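Local coordinates for protein 3,4-dihydroxy-2-butanone 4-phosphate synthase (PDB 6MNZ) that probably converts D-ribulose 5-phosphate into formate and 3,4-dihydroxy-2-butanone 4-phosphate, feeding riboflavin biosynthesis, with magnesium or manganese as cofactor, at residues 171-175 / 176-180; 43-46 / 47-51; 347-350 / 351-355; 111-114 / 115-118. All coordinates share one frame; numbering follows the deposited sequence.

Contact 1. Residues 171-175 / 176-180; sequences TMARR and ADLEI. With SO4 (sulfate ion), chain E.
The N-terminal cap of helix 175-184 is made by Arg174 and Asp177. Arg174 holds the N-cap position, and its backbone N reaches Asp177 OD2 in a weak hydrogen bond of 3.5 Å. The carboxylate, three residues on, can turn back because Asp177 CG lies beside its own backbone N (chi1 -47°). Its other oxygen, OD1, forms a salt bridge with Lys167. The helical bonds begin at once, Leu178 N donating to Arg174 O at 2.6 Å and Glu179 N to Arg175 O at 2.7 Å. Leu178 CD2 packs against Ala173 CB at 3.4 Å, next to Ile165 and Met22. The Arg174 chain bends at chi2, with Met172 CB above one guanidinium face, toward its rim; NH1 is bonded to Asn29 O, while NH2 makes a weak 3.1 Å bond to O1 of a sulfate probably from the crystallisation liquor. This side chain lies about 7 Å from that of Glu28, a predicted metal ligand. Arg175 and Glu179 run side by side, yet Glu179 OE1 lies well out of the guanidinium plane, 4.5 Å from Arg175 NE, so their attraction is probably a diffuse electrostatic one.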
loop_
_atom_site.group_PDB
_atom_site.type_symbol
_atom_site.label_atom_id
_atom_site.label_comp_id
_atom_site.label_asym_id
_atom_site.label_seq_id
_atom_site.Cartn_x
_atom_site.Cartn_y
_atom_site.Cartn_z
ATOM N N THR A 171 -10.325 -25.481 21.397
ATOM C CA THR A 171 -9.418 -25.027 20.356
ATOM C C THR A 171 -10.070 -25.186 18.987
ATOM O O THR A 171 -11.212 -25.639 18.864
ATOM C CB THR A 171 -8.098 -25.806 20.412
ATOM O OG1 THR A 171 -8.350 -27.197 20.181
ATOM C CG2 THR A 171 -7.423 -25.630 21.769
ATOM N N MET A 172 -9.386 -24.670 17.970
ATOM C CA MET A 172 -9.963 -24.572 16.637
ATOM C C MET A 172 -9.907 -25.924 15.937
ATOM O O MET A 172 -8.866 -26.592 15.936
ATOM C CB MET A 172 -9.224 -23.519 15.811
ATOM C CG MET A 172 -9.294 -22.111 16.382
ATOM S SD MET A 172 -10.967 -21.575 16.793
ATOM C CE MET A 172 -11.836 -21.926 15.269
ATOM N N ALA A 173 -11.057 -26.378 15.450
ATOM C CA ALA A 173 -11.117 -27.602 14.662
ATOM C C ALA A 173 -10.261 -27.475 13.409
ATOM O O ALA A 173 -10.446 -26.551 12.611
ATOM C CB ALA A 173 -12.566 -27.908 14.288
ATOM N N ARG A 174 -9.319 -28.399 13.244
ATOM C CA ARG A 174 -8.519 -28.502 12.036
ATOM C C ARG A 174 -9.102 -29.563 11.105
ATOM O O ARG A 174 -10.121 -30.192 11.399
ATOM C CB ARG A 174 -7.065 -28.825 12.387
ATOM C CG ARG A 174 -6.513 -27.999 13.536
ATOM C CD ARG A 174 -6.754 -26.513 13.323
ATOM N NE ARG A 174 -6.037 -25.702 14.300
ATOM C CZ ARG A 174 -5.997 -24.373 14.287
ATOM N NH1 ARG A 174 -6.646 -23.694 13.352
ATOM N NH2 ARG A 174 -5.252 -23.725 15.171
ATOM N N ARG A 175 -8.448 -29.741 9.952
ATOM C CA ARG A 175 -8.979 -30.612 8.905
ATOM C C ARG A 175 -9.439 -31.947 9.478
ATOM O O ARG A 175 -10.582 -32.368 9.263
ATOM C CB ARG A 175 -7.916 -30.828 7.824
ATOM C CG ARG A 175 -8.364 -31.702 6.657
ATOM C CD ARG A 175 -7.175 -32.292 5.907
ATOM N NE ARG A 175 -6.413 -33.234 6.726
ATOM C CZ ARG A 175 -5.312 -33.858 6.320
ATOM N NH1 ARG A 175 -4.857 -33.680 5.087
ATOM N NH2 ARG A 175 -4.658 -34.661 7.151
ATOM N N ALA A 176 -8.575 -32.602 10.256
ATOM C CA ALA A 176 -8.944 -33.864 10.888
ATOM C C ALA A 176 -10.268 -33.742 11.632
ATOM O O ALA A 176 -11.217 -34.487 11.363
ATOM C CB ALA A 176 -7.833 -34.312 11.838
ATOM N N ASP A 177 -10.363 -32.772 12.544
ATOM C CA ASP A 177 -11.576 -32.623 13.340
ATOM C C ASP A 177 -12.743 -32.116 12.502
ATOM O O ASP A 177 -13.894 -32.489 12.758
ATOM C CB ASP A 177 -11.317 -31.678 14.512
ATOM C CG ASP A 177 -10.031 -32.001 15.248
ATOM O OD1 ASP A 177 -10.051 -32.905 16.110
ATOM O OD2 ASP A 177 -8.981 -31.427 14.891
ATOM N N LEU A 178 -12.471 -31.301 11.479
ATOM C CA LEU A 178 -13.546 -30.819 10.620
ATOM C C LEU A 178 -14.131 -31.950 9.783
ATOM O O LEU A 178 -15.353 -32.035 9.613
ATOM C CB LEU A 178 -13.038 -29.696 9.716
ATOM C CG LEU A 178 -12.529 -28.432 10.410
ATOM C CD1 LEU A 178 -11.842 -27.539 9.396
ATOM C CD2 LEU A 178 -13.649 -27.676 11.107
ATOM N N GLU A 179 -13.280 -32.858 9.297
ATOM C CA GLU A 179 -13.770 -33.988 8.515
ATOM C C GLU A 179 -14.710 -34.853 9.342
ATOM O O GLU A 179 -15.782 -35.253 8.874
ATOM C CB GLU A 179 -12.593 -34.820 8.004
ATOM C CG GLU A 179 -11.794 -34.165 6.893
ATOM C CD GLU A 179 -10.677 -35.056 6.381
ATOM O OE1 GLU A 179 -10.072 -35.782 7.199
ATOM O OE2 GLU A 179 -10.342 -34.962 5.183
ATOM N N ILE A 180 -14.314 -35.164 10.578
ATOM C CA ILE A 180 -15.202 -35.878 11.492
ATOM C C ILE A 180 -16.522 -35.131 11.632
ATOM O O ILE A 180 -17.604 -35.721 11.542
ATOM C CB ILE A 180 -14.521 -36.072 12.859
ATOM C CG1 ILE A 180 -13.228 -36.876 12.702
ATOM C CG2 ILE A 180 -15.466 -36.767 13.829
ATOM C CD1 ILE A 180 -12.310 -36.793 13.901
HETATM S S SO4 E . -4.351 -25.314 18.293
HETATM O O1 SO4 E . -5.685 -24.751 18.104
HETATM O O2 SO4 E . -4.096 -26.317 17.263
HETATM O O3 SO4 E . -3.361 -24.247 18.190
HETATM O O4 SO4 E . -4.266 -25.936 19.612
#

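Contact 2. Residues 43-46 / 47-51; sequences EDIN and FMITH. With SO4 (sulfate ion), chain F.
Ile45 and Ile49, one turn apart, approach through their methyls, Ile45 CG2 lying 4.4 Å from Ile49 CG2. Alongside runs the backbone bond from Ile49 N to Ile45 O, 3.0 Å long. Ile49 CG1 sits between its backbone N and carbonyl carbon (chi1 69°), which lays CG1 over Asn46 O at 3.3 Å. The Thr50 hydroxyl also turns back to Asn46 O, at a doubtfully short separation. Phe47 N donates to Glu43 O at 3.0 Å, and Met48 N to Asp44 O at 3.1 Å. The three backbone bonds are those of helix 42-52, which widens into a pi-type turn at 48-51. The helix lies against the mixed sheet of the synthase region: the extended Met48 chain reaches Leu33, Ile35, Val161 and Cys163, while Ile45 also touches Ala105 and Ile108 of helix 101-112. At the far end, His51 CB covers the rim of one Phe47 ring face, and Thr50 CG2 lies over the rim of one imidazole face. His51 ND1 gives a nearly straight bond to sulfate O1 (2.9 Å, 169°), the oxygen lying in the ring plane. The sulfate, probably from the crystallisation liquor, is also hydrogen-bonded to Lys184 and His185.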
loop_
_atom_site.group_PDB
_atom_site.type_symbol
_atom_site.label_atom_id
_atom_site.label_comp_id
_atom_site.label_asym_id
_atom_site.label_seq_id
_atom_site.Cartn_x
_atom_site.Cartn_y
_atom_site.Cartn_z
ATOM N N GLU A 43 -33.429 -21.905 13.091
ATOM C CA GLU A 43 -32.755 -23.129 13.507
ATOM C C GLU A 43 -31.374 -23.269 12.883
ATOM O O GLU A 43 -30.531 -23.983 13.436
ATOM C CB GLU A 43 -33.604 -24.351 13.153
ATOM C CG GLU A 43 -34.281 -25.018 14.346
ATOM C CD GLU A 43 -33.308 -25.376 15.458
ATOM O OE1 GLU A 43 -33.420 -24.783 16.552
ATOM O OE2 GLU A 43 -32.349 -26.131 15.192
ATOM N N ASP A 44 -31.089 -22.534 11.807
ATOM C CA ASP A 44 -29.748 -22.561 11.232
ATOM C C ASP A 44 -28.767 -21.771 12.089
ATOM O O ASP A 44 -27.681 -22.267 12.413
ATOM C CB ASP A 44 -29.778 -22.013 9.806
ATOM C CG ASP A 44 -30.501 -22.935 8.845
ATOM O OD1 ASP A 44 -29.999 -24.053 8.606
ATOM O OD2 ASP A 44 -31.529 -22.514 8.273
ATOM N N ILE A 45 -29.170 -20.588 12.554
ATOM C CA ILE A 45 -28.328 -19.829 13.473
ATOM C C ILE A 45 -28.116 -20.610 14.763
ATOM O O ILE A 45 -27.013 -20.628 15.322
ATOM C CB ILE A 45 -28.946 -18.445 13.750
ATOM C CG1 ILE A 45 -29.226 -17.704 12.440
ATOM C CG2 ILE A 45 -28.026 -17.620 14.638
ATOM C CD1 ILE A 45 -28.014 -17.549 11.542
ATOM N N ASN A 46 -29.155 -21.304 15.234
ATOM C CA ASN A 46 -29.042 -22.029 16.495
ATOM C C ASN A 46 -28.074 -23.199 16.378
ATOM O O ASN A 46 -27.311 -23.474 17.310
ATOM C CB ASN A 46 -30.417 -22.519 16.946
ATOM C CG ASN A 46 -30.370 -23.220 18.289
ATOM O OD1 ASN A 46 -30.777 -24.375 18.413
ATOM N ND2 ASN A 46 -29.858 -22.530 19.303
ATOM N N PHE A 47 -28.117 -23.923 15.256
ATOM C CA PHE A 47 -27.121 -24.961 15.016
ATOM C C PHE A 47 -25.715 -24.380 15.011
ATOM O O PHE A 47 -24.780 -24.991 15.542
ATOM C CB PHE A 47 -27.408 -25.672 13.694
ATOM C CG PHE A 47 -26.434 -26.768 13.375
ATOM C CD1 PHE A 47 -25.327 -26.519 12.581
ATOM C CD2 PHE A 47 -26.618 -28.044 13.875
ATOM C CE1 PHE A 47 -24.380 -27.499 12.364
ATOM C CE2 PHE A 47 -25.668 -29.022 13.674
ATOM C CZ PHE A 47 -24.571 -28.763 12.878
ATOM N N MET A 48 -25.562 -23.156 14.502
ATOM C CA MET A 48 -24.236 -22.554 14.410
ATOM C C MET A 48 -23.685 -22.232 15.794
ATOM O O MET A 48 -22.586 -22.669 16.151
ATOM C CB MET A 48 -24.298 -21.296 13.546
ATOM C CG MET A 48 -24.364 -21.583 12.058
ATOM S SD MET A 48 -24.128 -20.106 11.061
ATOM C CE MET A 48 -23.491 -20.814 9.545
ATOM N N ILE A 49 -24.466 -21.527 16.615
ATOM C CA ILE A 49 -23.997 -21.145 17.941
ATOM C C ILE A 49 -23.859 -22.332 18.881
ATOM O O ILE A 49 -23.379 -22.163 20.006
ATOM C CB ILE A 49 -24.939 -20.102 18.580
ATOM C CG1 ILE A 49 -26.288 -20.739 18.926
ATOM C CG2 ILE A 49 -25.129 -18.916 17.648
ATOM C CD1 ILE A 49 -27.277 -19.781 19.560
ATOM N N THR A 50 -24.390 -23.494 18.501
ATOM C CA THR A 50 -24.400 -24.670 19.365
ATOM C C THR A 50 -23.249 -25.621 19.060
ATOM O O THR A 50 -22.558 -26.071 19.978
ATOM C CB THR A 50 -25.733 -25.416 19.227
ATOM O OG1 THR A 50 -26.821 -24.499 19.411
ATOM C CG2 THR A 50 -25.834 -26.527 20.259
ATOM N N HIS A 51 -23.098 -26.019 17.800
ATOM C CA HIS A 51 -22.159 -27.065 17.423
ATOM C C HIS A 51 -20.950 -26.533 16.665
ATOM O O HIS A 51 -19.999 -27.289 16.441
ATOM C CB HIS A 51 -22.874 -28.128 16.580
ATOM C CG HIS A 51 -24.125 -28.655 17.213
ATOM N ND1 HIS A 51 -24.102 -29.474 18.321
ATOM C CD2 HIS A 51 -25.426 -28.337 17.010
ATOM C CE1 HIS A 51 -25.341 -29.717 18.711
ATOM N NE2 HIS A 51 -26.163 -29.027 17.941
HETATM S S SO4 F . -20.530 -31.471 18.888
HETATM O O1 SO4 F . -21.697 -30.681 19.268
HETATM O O2 SO4 F . -20.550 -31.708 17.445
HETATM O O3 SO4 F . -19.314 -30.747 19.255
HETATM O O4 SO4 F . -20.565 -32.750 19.593
#

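Contact 3. Residues 347-350 / 351-355; sequences SPLR and FNALS. With SO4 (sulfate ion), chain D.
Ser347 OG donates to sulfate O4 at 2.6 Å, and Ser347 N reaches sulfate O2 at 2.9 Å. The two donors can act together because OG is placed between the backbone N and the carbonyl carbon (chi1 64°), near enough to the N for both to face the ion; Arg251 supplies a further bond. The ion probably comes from the crystallisation liquor. Further along, the chain reverses in a type II beta turn from Arg350 to Ala353, closed by a weak bond of 3.1 Å from Ala353 N to Arg350 O. Asn352 takes the left-handed backbone conformation expected at the third position of such a turn. The reversal brings apolar groups together: Leu349 CB lies 3.9 Å from Ala353 CB, and Leu349 CD1 meets Leu354 CD1 at 3.5 Å, the two leucine side chains crossing at about a right angle. Arg350, bent at chi2 (-83°), leads its guanidinium away from this apolar patch. The turn belongs to the loop joining strands 342-344 and 362-365 of the GTP cyclohydrolase II-like part: Leu349 leans on Leu344 and Leu354 on Met342 of the first strand, while Arg350 rests against Leu320 and Gln323 of helix 320-336.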
loop_
_atom_site.group_PDB
_atom_site.type_symbol
_atom_site.label_atom_id
_atom_site.label_comp_id
_atom_site.label_asym_id
_atom_site.label_seq_id
_atom_site.Cartn_x
_atom_site.Cartn_y
_atom_site.Cartn_z
ATOM N N SER A 347 10.177 -25.119 -12.168
ATOM C CA SER A 347 10.240 -26.353 -11.407
ATOM C C SER A 347 8.847 -26.968 -11.285
ATOM O O SER A 347 7.840 -26.271 -11.439
ATOM C CB SER A 347 10.821 -26.093 -10.021
ATOM O OG SER A 347 9.974 -25.243 -9.269
ATOM N N PRO A 348 8.763 -28.294 -11.170
ATOM C CA PRO A 348 7.466 -28.961 -11.319
ATOM C C PRO A 348 6.432 -28.413 -10.346
ATOM O O PRO A 348 6.745 -28.033 -9.215
ATOM C CB PRO A 348 7.786 -30.435 -11.024
ATOM C CG PRO A 348 9.154 -30.434 -10.389
ATOM C CD PRO A 348 9.858 -29.262 -10.988
ATOM N N LEU A 349 5.179 -28.412 -10.794
ATOM C CA LEU A 349 4.101 -27.753 -10.075
ATOM C C LEU A 349 3.418 -28.761 -9.149
ATOM O O LEU A 349 3.847 -29.910 -9.022
ATOM C CB LEU A 349 3.115 -27.129 -11.062
ATOM C CG LEU A 349 3.730 -26.286 -12.182
ATOM C CD1 LEU A 349 2.676 -25.917 -13.213
ATOM C CD2 LEU A 349 4.393 -25.037 -11.618
ATOM N N ARG A 350 2.322 -28.349 -8.516
ATOM C CA ARG A 350 1.418 -29.308 -7.899
ATOM C C ARG A 350 0.884 -30.278 -8.946
ATOM O O ARG A 350 0.711 -29.932 -10.118
ATOM C CB ARG A 350 0.261 -28.583 -7.213
ATOM C CG ARG A 350 0.676 -27.764 -5.999
ATOM C CD ARG A 350 0.780 -28.626 -4.750
ATOM N NE ARG A 350 1.462 -27.932 -3.660
ATOM C CZ ARG A 350 2.784 -27.837 -3.539
ATOM N NH1 ARG A 350 3.585 -28.390 -4.442
ATOM N NH2 ARG A 350 3.307 -27.202 -2.497
ATOM N N PHE A 351 0.613 -31.505 -8.511
ATOM C CA PHE A 351 -0.042 -32.470 -9.380
ATOM C C PHE A 351 -1.432 -31.981 -9.762
ATOM O O PHE A 351 -2.124 -31.337 -8.968
ATOM C CB PHE A 351 -0.130 -33.829 -8.691
ATOM C CG PHE A 351 -0.531 -34.943 -9.608
ATOM C CD1 PHE A 351 0.382 -35.484 -10.497
ATOM C CD2 PHE A 351 -1.851 -35.354 -9.678
ATOM C CE1 PHE A 351 -0.018 -36.403 -11.445
ATOM C CE2 PHE A 351 -2.240 -36.328 -10.574
ATOM C CZ PHE A 351 -1.339 -36.802 -11.502
ATOM N N ASN A 352 -1.807 -32.223 -11.018
ATOM C CA ASN A 352 -3.074 -31.744 -11.571
ATOM C C ASN A 352 -3.216 -30.234 -11.423
ATOM O O ASN A 352 -4.330 -29.704 -11.390
ATOM C CB ASN A 352 -4.265 -32.452 -10.918
ATOM C CG ASN A 352 -4.559 -33.799 -11.546
ATOM O OD1 ASN A 352 -3.743 -34.338 -12.293
ATOM N ND2 ASN A 352 -5.760 -34.313 -11.307
ATOM N N ALA A 353 -2.091 -29.521 -11.354
ATOM C CA ALA A 353 -2.152 -28.085 -11.114
ATOM C C ALA A 353 -2.983 -27.381 -12.179
ATOM O O ALA A 353 -3.596 -26.344 -11.897
ATOM C CB ALA A 353 -0.740 -27.503 -11.061
ATOM N N LEU A 354 -2.931 -27.858 -13.423
ATOM C CA LEU A 354 -3.490 -27.097 -14.532
ATOM C C LEU A 354 -4.919 -27.516 -14.873
ATOM O O LEU A 354 -5.875 -26.807 -14.542
ATOM C CB LEU A 354 -2.599 -27.269 -15.770
ATOM C CG LEU A 354 -1.262 -26.525 -15.831
ATOM C CD1 LEU A 354 -0.239 -27.092 -14.860
ATOM C CD2 LEU A 354 -0.708 -26.567 -17.253
ATOM N N SER A 355 -5.073 -28.746 -15.360
ATOM C CA SER A 355 -6.230 -29.607 -15.146
ATOM C C SER A 355 -7.503 -29.225 -15.895
ATOM O O SER A 355 -8.350 -30.095 -16.128
ATOM C CB SER A 355 -6.589 -29.658 -13.658
ATOM O OG SER A 355 -7.773 -30.416 -13.472
HETATM S S SO4 D . 10.998 -21.941 -10.243
HETATM O O1 SO4 D . 9.623 -21.470 -10.383
HETATM O O2 SO4 D . 11.418 -22.592 -11.482
HETATM O O3 SO4 D . 11.873 -20.807 -9.962
HETATM O O4 SO4 D . 11.070 -22.899 -9.144
#

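Contact 4. Residues 111-114 / 115-118; sequences AVAA and HAKP
His115 folds its side chain back over Ala114, and following it outward gives a simple example of a ring resting on the preceding residue. His115 CB lies 3.6 Å from Ala114 C. CG lies 3.7 Å from Ala114 C, since the first torsion (chi1 -57°) sets the ring beside the backbone N of His115, close to the peptide joining the two residues. CD2 then meets Ala114 CB at 3.9 Å, and this methyl lies over one face of the imidazole. The two residues form the middle of a type I beta turn from Ala113 to Ala116, closed by a weak bond of 3.3 Å from Ala116 N to Ala113 O. Ala113 and Ala116 bring their CB atoms to 4.1 Å, and Ala116 CB also comes within 3.8 Å of Ala111 O, which brings the turn against the end of helix 101-112. Ala111 and Val112 in turn lean on Leu58 of strand 57-60. The bond closing the turn is weak, but its carbonyls find further donors on helix 62-68: Arg64 bonds to Ala113 O and weakly to Ala114 O, while Gln67 bonds to Ala116 O and weakly to Ala114 O.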
loop_
_atom_site.group_PDB
_atom_site.type_symbol
_atom_site.label_atom_id
_atom_site.label_comp_id
_atom_site.label_asym_id
_atom_site.label_seq_id
_atom_site.Cartn_x
_atom_site.Cartn_y
_atom_site.Cartn_z
ATOM N N ALA A 111 -30.940 -7.550 5.869
ATOM C CA ALA A 111 -29.760 -7.092 5.148
ATOM C C ALA A 111 -29.753 -7.607 3.714
ATOM O O ALA A 111 -29.473 -6.848 2.778
ATOM C CB ALA A 111 -28.494 -7.534 5.881
ATOM N N VAL A 112 -30.169 -8.861 3.509
ATOM C CA VAL A 112 -30.030 -9.515 2.215
ATOM C C VAL A 112 -31.342 -9.579 1.450
ATOM O O VAL A 112 -31.407 -10.246 0.408
ATOM C CB VAL A 112 -29.446 -10.935 2.372
ATOM C CG1 VAL A 112 -28.146 -10.888 3.161
ATOM C CG2 VAL A 112 -30.456 -11.859 3.038
ATOM N N ALA A 113 -32.411 -8.989 1.980
ATOM C CA ALA A 113 -33.601 -8.741 1.179
ATOM C C ALA A 113 -33.236 -8.031 -0.117
ATOM O O ALA A 113 -32.277 -7.255 -0.171
ATOM C CB ALA A 113 -34.604 -7.905 1.976
ATOM N N ALA A 114 -33.959 -8.369 -1.187
ATOM C CA ALA A 114 -33.536 -7.973 -2.527
ATOM C C ALA A 114 -33.344 -6.463 -2.620
ATOM O O ALA A 114 -32.263 -5.984 -2.982
ATOM C CB ALA A 114 -34.561 -8.449 -3.557
ATOM N N HIS A 115 -34.366 -5.696 -2.246
ATOM C CA HIS A 115 -34.368 -4.245 -2.400
ATOM C C HIS A 115 -34.203 -3.544 -1.052
ATOM O O HIS A 115 -34.826 -2.514 -0.788
ATOM C CB HIS A 115 -35.647 -3.779 -3.092
ATOM C CG HIS A 115 -35.871 -4.410 -4.433
ATOM N ND1 HIS A 115 -35.145 -4.059 -5.551
ATOM C CD2 HIS A 115 -36.712 -5.396 -4.824
ATOM C CE1 HIS A 115 -35.515 -4.817 -6.569
ATOM N NE2 HIS A 115 -36.457 -5.643 -6.152
ATOM N N ALA A 116 -33.405 -4.134 -0.166
ATOM C CA ALA A 116 -33.264 -3.613 1.187
ATOM C C ALA A 116 -32.753 -2.178 1.162
ATOM O O ALA A 116 -32.005 -1.774 0.268
ATOM C CB ALA A 116 -32.311 -4.491 1.999
ATOM N N LYS A 117 -33.183 -1.402 2.145
ATOM C CA LYS A 117 -32.730 -0.036 2.352
ATOM C C LYS A 117 -31.808 0.052 3.559
ATOM O O LYS A 117 -31.763 -0.855 4.396
ATOM C CB LYS A 117 -33.929 0.896 2.550
ATOM C CG LYS A 117 -34.888 0.933 1.376
ATOM C CD LYS A 117 -34.286 1.674 0.193
ATOM C CE LYS A 117 -35.339 1.991 -0.857
ATOM N NZ LYS A 117 -34.789 2.820 -1.965
ATOM N N PRO A 118 -31.104 1.174 3.721
ATOM C CA PRO A 118 -30.364 1.389 4.976
ATOM C C PRO A 118 -31.264 1.490 6.192
ATOM O O PRO A 118 -30.779 1.317 7.317
ATOM C CB PRO A 118 -29.606 2.700 4.721
ATOM C CG PRO A 118 -29.507 2.805 3.237
ATOM C CD PRO A 118 -30.761 2.177 2.695
#

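How the contacts relate
Contacts 1, 2 and 4 belong to the DHBP synthase region, whereas contact 3 lies in the GTP cyclohydrolase II-like region, its centre about 43 Å from that of contact 4. Contact 2 lies within a helix, with an apolar side on the sheet; contact 1 is a helix start and contact 4 a helix exit. Contacts 1, 2 and 4 are all partly buried; contact 3, a loop turn, is a surface contact. Helix 101-112 joins two of them, since it packs against contact 2 and ends in contact 4. Sulfate marks contacts 1, 2 and 3, bound respectively weakly by guanidinium, by imidazole and by serine, while in contact 4 side chains from another helix serve the backbone carbonyls.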